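Local coordinates for beta-galactoside alpha-2,6-sialyltransferase (Photobacterium sp., PDB 2Z4T), which probably transfers sialic acid from a CMP-linked donor to galactosides such as lactose, as a bacterial GT-B-fold alpha-2,6-sialyltransferase, at residues Gln378-His392 with Leu498-Cys511. Numbering follows the deposited sequence. Where two conformers were deposited one is given.
Sequences QINVINNAINESSPH and LFWADLPNCETGVC
Asn380 meets Pro504 and Cys506 through both ends of its amide. Asn380 OD1 receives Cys506 N in the carbonyl plane at 2.8 Å, with an N-H...O angle of 165°. Asn380 ND2 gives one hydrogen to Pro504 O at 3.1 Å and the other to a water. Having CG anti to the backbone N (chi1 -168°) swings this amide off the helix flank toward the loop. Pro504 O is gripped twice, since Asn384 ND2 also reaches it at 3.1 Å, nearly straight at 171°. The second hydrogen of that ND2 returns to Asn380 O, which Asn384 N approaches from the other face. Asn384 OD1 takes Ser390 OG on a lone pair, so every polar atom of this amide has a partner. Beyond the helix end, Asn387 ND2 comes from above the carbonyl plane of Gly509 to Gly509 O at 2.8 Å, and also donates to a water bound to Cys506 O. Asn387 OD1 closes an Asx turn with Ser389 N and accepts Ser389 OG, which in turn takes Cys511 N at 2.8 Å. The Cys506-Cys511 disulfide packs on two of these amides, Cys506 SG 3.6 Å from Asn384 CG and Cys511 SG 3.7 Å from Asn387 CG. Nearer the segment start, Val381 CG2 touches Leu503 CD1 at 3.6 Å. The C-terminal tail thus lies along helix 371-386, whose Val381 also packs on strands 356-360, 443-447 and 460-465 of the parallel GT-B sheet that 498-499 ends.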
loop_
_atom_site.group_PDB
_atom_site.type_symbol
_atom_site.label_atom_id
_atom_site.label_comp_id
_atom_site.label_asym_id
_atom_site.label_seq_id
_atom_site.Cartn_x
_atom_site.Cartn_y
_atom_site.Cartn_z
ATOM N N GLN A 378 2.918 27.179 9.381
ATOM C CA GLN A 378 1.653 26.603 8.976
ATOM C C GLN A 378 0.472 27.288 9.682
ATOM O O GLN A 378 -0.597 27.473 9.086
ATOM C CB GLN A 378 1.667 25.088 9.159
ATOM C CG GLN A 378 2.608 24.387 8.160
ATOM C CD GLN A 378 2.725 22.882 8.380
ATOM O OE1 GLN A 378 1.848 22.110 7.975
ATOM N NE2 GLN A 378 3.821 22.456 9.013
ATOM N N ILE A 379 0.682 27.671 10.941
ATOM C CA ILE A 379 -0.262 28.499 11.667
ATOM C C ILE A 379 -0.487 29.796 10.880
ATOM O O ILE A 379 -1.624 30.249 10.694
ATOM C CB ILE A 379 0.233 28.784 13.090
ATOM C CG1 ILE A 379 0.045 27.525 13.962
ATOM C CG2 ILE A 379 -0.508 30.000 13.700
ATOM C CD1 ILE A 379 0.678 27.596 15.364
ATOM N N ASN A 380 0.595 30.368 10.368
ATOM C CA ASN A 380 0.457 31.560 9.583
ATOM C C ASN A 380 -0.299 31.316 8.268
ATOM O O ASN A 380 -1.058 32.191 7.813
ATOM C CB ASN A 380 1.807 32.228 9.337
ATOM C CG ASN A 380 1.652 33.620 8.771
ATOM O OD1 ASN A 380 1.019 34.467 9.380
ATOM N ND2 ASN A 380 2.202 33.855 7.595
ATOM N N VAL A 381 -0.109 30.144 7.668
ATOM C CA VAL A 381 -0.832 29.815 6.441
ATOM C C VAL A 381 -2.325 29.638 6.723
ATOM O O VAL A 381 -3.155 30.194 5.996
ATOM C CB VAL A 381 -0.249 28.609 5.701
ATOM C CG1 VAL A 381 -1.098 28.257 4.479
ATOM C CG2 VAL A 381 1.174 28.907 5.294
ATOM N N ILE A 382 -2.667 28.896 7.783
ATOM C CA ILE A 382 -4.069 28.764 8.202
ATOM C C ILE A 382 -4.672 30.167 8.403
ATOM O O ILE A 382 -5.778 30.452 7.935
ATOM C CB ILE A 382 -4.218 27.877 9.473
ATOM C CG1 ILE A 382 -3.813 26.430 9.159
ATOM C CG2 ILE A 382 -5.650 27.899 10.023
ATOM C CD1 ILE A 382 -3.465 25.620 10.348
ATOM N N ASN A 383 -3.925 31.045 9.062
ATOM C CA ASN A 383 -4.406 32.397 9.347
ATOM C C ASN A 383 -4.704 33.197 8.107
ATOM O O ASN A 383 -5.703 33.907 8.045
ATOM C CB ASN A 383 -3.446 33.146 10.264
ATOM C CG ASN A 383 -3.517 32.640 11.683
ATOM O OD1 ASN A 383 -4.481 31.967 12.050
ATOM N ND2 ASN A 383 -2.495 32.942 12.485
ATOM N N ASN A 384 -3.857 33.039 7.099
ATOM C CA ASN A 384 -4.086 33.697 5.825
ATOM C C ASN A 384 -5.425 33.306 5.191
ATOM O O ASN A 384 -6.133 34.157 4.642
ATOM C CB ASN A 384 -2.910 33.406 4.908
ATOM C CG ASN A 384 -1.855 34.484 4.992
ATOM O OD1 ASN A 384 -2.014 35.535 4.370
ATOM N ND2 ASN A 384 -0.783 34.251 5.782
ATOM N N ALA A 385 -5.780 32.027 5.323
ATOM C CA ALA A 385 -7.036 31.469 4.801
ATOM C C ALA A 385 -8.313 31.931 5.519
ATOM O O ALA A 385 -9.358 32.106 4.871
ATOM C CB ALA A 385 -6.971 29.924 4.770
ATOM N N ILE A 386 -8.233 32.106 6.843
ATOM C CA ILE A 386 -9.426 32.363 7.671
ATOM C C ILE A 386 -9.515 33.806 8.181
ATOM O O ILE A 386 -10.455 34.148 8.900
ATOM C CB ILE A 386 -9.505 31.405 8.903
ATOM C CG1 ILE A 386 -8.550 31.882 10.032
ATOM C CG2 ILE A 386 -9.292 29.937 8.476
ATOM C CD1 ILE A 386 -8.397 30.920 11.243
ATOM N N ASN A 387 -8.530 34.636 7.820
ATOM C CA ASN A 387 -8.496 36.036 8.232
ATOM C C ASN A 387 -8.859 36.972 7.053
ATOM O O ASN A 387 -8.240 36.922 5.989
ATOM C CB ASN A 387 -7.136 36.369 8.876
ATOM C CG ASN A 387 -7.106 37.759 9.538
ATOM O OD1 ASN A 387 -7.531 38.744 8.945
ATOM N ND2 ASN A 387 -6.568 37.839 10.755
ATOM N N GLU A 388 -9.873 37.808 7.239
ATOM C CA GLU A 388 -10.341 38.699 6.170
ATOM C C GLU A 388 -9.307 39.706 5.673
ATOM O O GLU A 388 -9.389 40.167 4.526
ATOM C CB GLU A 388 -11.602 39.446 6.591
ATOM C CG GLU A 388 -12.786 38.520 6.832
ATOM C CD GLU A 388 -14.094 39.275 6.958
ATOM O OE1 GLU A 388 -14.384 40.115 6.070
ATOM O OE2 GLU A 388 -14.824 39.031 7.945
ATOM N N SER A 389 -8.342 40.039 6.529
ATOM C CA SER A 389 -7.325 41.024 6.198
ATOM C C SER A 389 -6.224 40.454 5.301
ATOM O O SER A 389 -5.227 41.126 5.037
ATOM C CB SER A 389 -6.735 41.627 7.471
ATOM O OG SER A 389 -5.983 40.660 8.183
ATOM N N SER A 390 -6.405 39.227 4.819
ATOM C CA SER A 390 -5.471 38.635 3.846
ATOM C C SER A 390 -6.056 38.455 2.444
ATOM O O SER A 390 -7.236 38.097 2.296
ATOM C CB SER A 390 -4.947 37.283 4.333
ATOM O OG SER A 390 -4.279 36.583 3.280
ATOM N N PRO A 391 -5.223 38.661 1.406
ATOM C CA PRO A 391 -5.691 38.339 0.049
ATOM C C PRO A 391 -5.956 36.838 -0.172
ATOM O O PRO A 391 -6.658 36.491 -1.115
ATOM C CB PRO A 391 -4.552 38.840 -0.859
ATOM C CG PRO A 391 -3.346 38.938 0.022
ATOM C CD PRO A 391 -3.838 39.190 1.418
ATOM N N HIS A 392 -5.423 35.966 0.685
ATOM C CA HIS A 392 -5.671 34.515 0.546
ATOM C C HIS A 392 -6.918 34.009 1.275
ATOM O O HIS A 392 -7.230 32.820 1.251
ATOM C CB HIS A 392 -4.421 33.713 0.916
ATOM C CG HIS A 392 -3.194 34.222 0.229
ATOM N ND1 HIS A 392 -3.012 34.106 -1.133
ATOM C CD2 HIS A 392 -2.146 34.945 0.691
ATOM C CE1 HIS A 392 -1.884 34.706 -1.477
ATOM N NE2 HIS A 392 -1.340 35.221 -0.388
ATOM N N LEU A 498 3.052 30.106 -4.386
ATOM C CA LEU A 498 3.254 30.846 -3.140
ATOM C C LEU A 498 4.316 30.175 -2.282
ATOM O O LEU A 498 4.346 28.971 -2.204
ATOM C CB LEU A 498 1.938 30.930 -2.353
ATOM C CG LEU A 498 0.777 31.556 -3.125
ATOM C CD1 LEU A 498 -0.585 31.243 -2.492
ATOM C CD2 LEU A 498 1.004 33.086 -3.265
ATOM N N PHE A 499 5.166 30.940 -1.619
ATOM C CA PHE A 499 6.093 30.359 -0.657
ATOM C C PHE A 499 5.716 30.941 0.673
ATOM O O PHE A 499 5.276 32.064 0.710
ATOM C CB PHE A 499 7.555 30.716 -1.003
ATOM C CG PHE A 499 7.997 30.191 -2.311
ATOM C CD1 PHE A 499 8.459 28.870 -2.424
ATOM C CD2 PHE A 499 7.932 30.995 -3.452
ATOM C CE1 PHE A 499 8.861 28.350 -3.664
ATOM C CE2 PHE A 499 8.318 30.498 -4.697
ATOM C CZ PHE A 499 8.787 29.176 -4.807
ATOM N N TRP A 500 5.875 30.212 1.773
ATOM C CA TRP A 500 5.606 30.676 3.142
ATOM C C TRP A 500 5.965 32.125 3.374
ATOM O O TRP A 500 5.392 32.819 4.214
ATOM C CB TRP A 500 6.432 29.878 4.147
ATOM C CG TRP A 500 5.875 28.559 4.557
ATOM C CD1 TRP A 500 4.594 28.120 4.401
ATOM C CD2 TRP A 500 6.577 27.513 5.242
ATOM N NE1 TRP A 500 4.457 26.859 4.925
ATOM C CE2 TRP A 500 5.656 26.461 5.452
ATOM C CE3 TRP A 500 7.893 27.363 5.699
ATOM C CZ2 TRP A 500 6.007 25.265 6.091
ATOM C CZ3 TRP A 500 8.247 26.172 6.341
ATOM C CH2 TRP A 500 7.302 25.140 6.530
ATOM N N ALA A 501 6.868 32.676 2.563
ATOM C CA ALA A 501 7.626 33.821 3.085
ATOM C C ALA A 501 7.674 35.301 2.577
ATOM O O ALA A 501 8.168 36.117 3.370
ATOM C CB ALA A 501 9.063 33.348 3.469
ATOM N N ASP A 502 7.192 35.759 1.406
ATOM C CA ASP A 502 6.027 35.412 0.538
ATOM C C ASP A 502 4.609 35.708 1.035
ATOM O O ASP A 502 3.867 36.424 0.358
ATOM C CB ASP A 502 6.131 34.111 -0.265
ATOM C CG ASP A 502 5.318 34.157 -1.594
ATOM O OD1 ASP A 502 5.714 33.508 -2.582
ATOM O OD2 ASP A 502 4.278 34.842 -1.664
ATOM N N LEU A 503 4.216 35.194 2.196
ATOM C CA LEU A 503 2.846 35.439 2.619
ATOM C C LEU A 503 2.837 36.545 3.667
ATOM O O LEU A 503 3.831 36.723 4.376
ATOM C CB LEU A 503 2.214 34.186 3.209
ATOM C CG LEU A 503 1.973 32.984 2.305
ATOM C CD1 LEU A 503 1.522 31.816 3.177
ATOM C CD2 LEU A 503 0.968 33.283 1.182
ATOM N N PRO A 504 1.711 37.279 3.782
ATOM C CA PRO A 504 1.590 38.301 4.812
ATOM C C PRO A 504 1.669 37.666 6.175
ATOM O O PRO A 504 1.255 36.524 6.337
ATOM C CB PRO A 504 0.176 38.857 4.615
ATOM C CG PRO A 504 -0.359 38.264 3.364
ATOM C CD PRO A 504 0.507 37.154 2.937
ATOM N N ASN A 505 2.197 38.397 7.143
ATOM C CA ASN A 505 2.258 37.921 8.506
ATOM C C ASN A 505 0.957 38.232 9.294
ATOM O O ASN A 505 0.666 39.395 9.643
ATOM C CB ASN A 505 3.490 38.497 9.206
ATOM C CG ASN A 505 3.726 37.886 10.579
ATOM O OD1 ASN A 505 2.953 37.036 11.042
ATOM N ND2 ASN A 505 4.789 38.324 11.246
ATOM N N CYS A 506 0.197 37.183 9.592
ATOM C CA CYS A 506 -1.071 37.338 10.255
ATOM C C CYS A 506 -0.992 37.122 11.760
ATOM O O CYS A 506 -2.026 37.025 12.415
ATOM C CB CYS A 506 -2.084 36.391 9.650
ATOM S SG CYS A 506 -2.301 36.626 7.886
ATOM N N GLU A 507 0.214 37.057 12.318
ATOM C CA GLU A 507 0.345 36.587 13.705
ATOM C C GLU A 507 -0.320 37.508 14.727
ATOM O O GLU A 507 -0.858 37.032 15.738
ATOM C CB GLU A 507 1.798 36.237 14.074
ATOM C CG GLU A 507 2.700 37.405 14.389
ATOM C CD GLU A 507 4.195 37.047 14.400
ATOM O OE1 GLU A 507 5.003 37.903 13.961
ATOM O OE2 GLU A 507 4.582 35.928 14.842
ATOM N N THR A 508 -0.298 38.816 14.457
ATOM C CA THR A 508 -0.896 39.810 15.376
ATOM C C THR A 508 -2.408 39.844 15.303
ATOM O O THR A 508 -3.023 40.542 16.085
ATOM C CB THR A 508 -0.434 41.263 15.078
ATOM O OG1 THR A 508 -0.891 41.644 13.764
ATOM C CG2 THR A 508 1.101 41.412 15.184
ATOM N N GLY A 509 -3.009 39.125 14.365
ATOM C CA GLY A 509 -4.440 39.237 14.149
ATOM C C GLY A 509 -4.775 40.110 12.945
ATOM O O GLY A 509 -5.892 40.052 12.404
ATOM N N VAL A 510 -3.821 40.933 12.516
ATOM C CA VAL A 510 -3.973 41.629 11.243
ATOM C C VAL A 510 -2.894 41.099 10.300
ATOM O O VAL A 510 -1.737 40.896 10.706
ATOM C CB VAL A 510 -3.898 43.187 11.400
ATOM C CG1 VAL A 510 -4.315 43.893 10.105
ATOM C CG2 VAL A 510 -4.768 43.671 12.591
ATOM N N CYS A 511 -3.283 40.845 9.051
ATOM C CA CYS A 511 -2.357 40.332 8.057
ATOM C C CYS A 511 -1.520 41.463 7.414
ATOM O O CYS A 511 -2.012 42.243 6.602
ATOM C CB CYS A 511 -3.107 39.499 7.016
ATOM S SG CYS A 511 -3.874 37.981 7.663
HETATM O O HOH W 1 3.915 32.006 6.298
HETATM O O HOH W 2 -4.860 35.859 11.971
HETATM O O HOH W 3 0.815 36.915 -0.662
#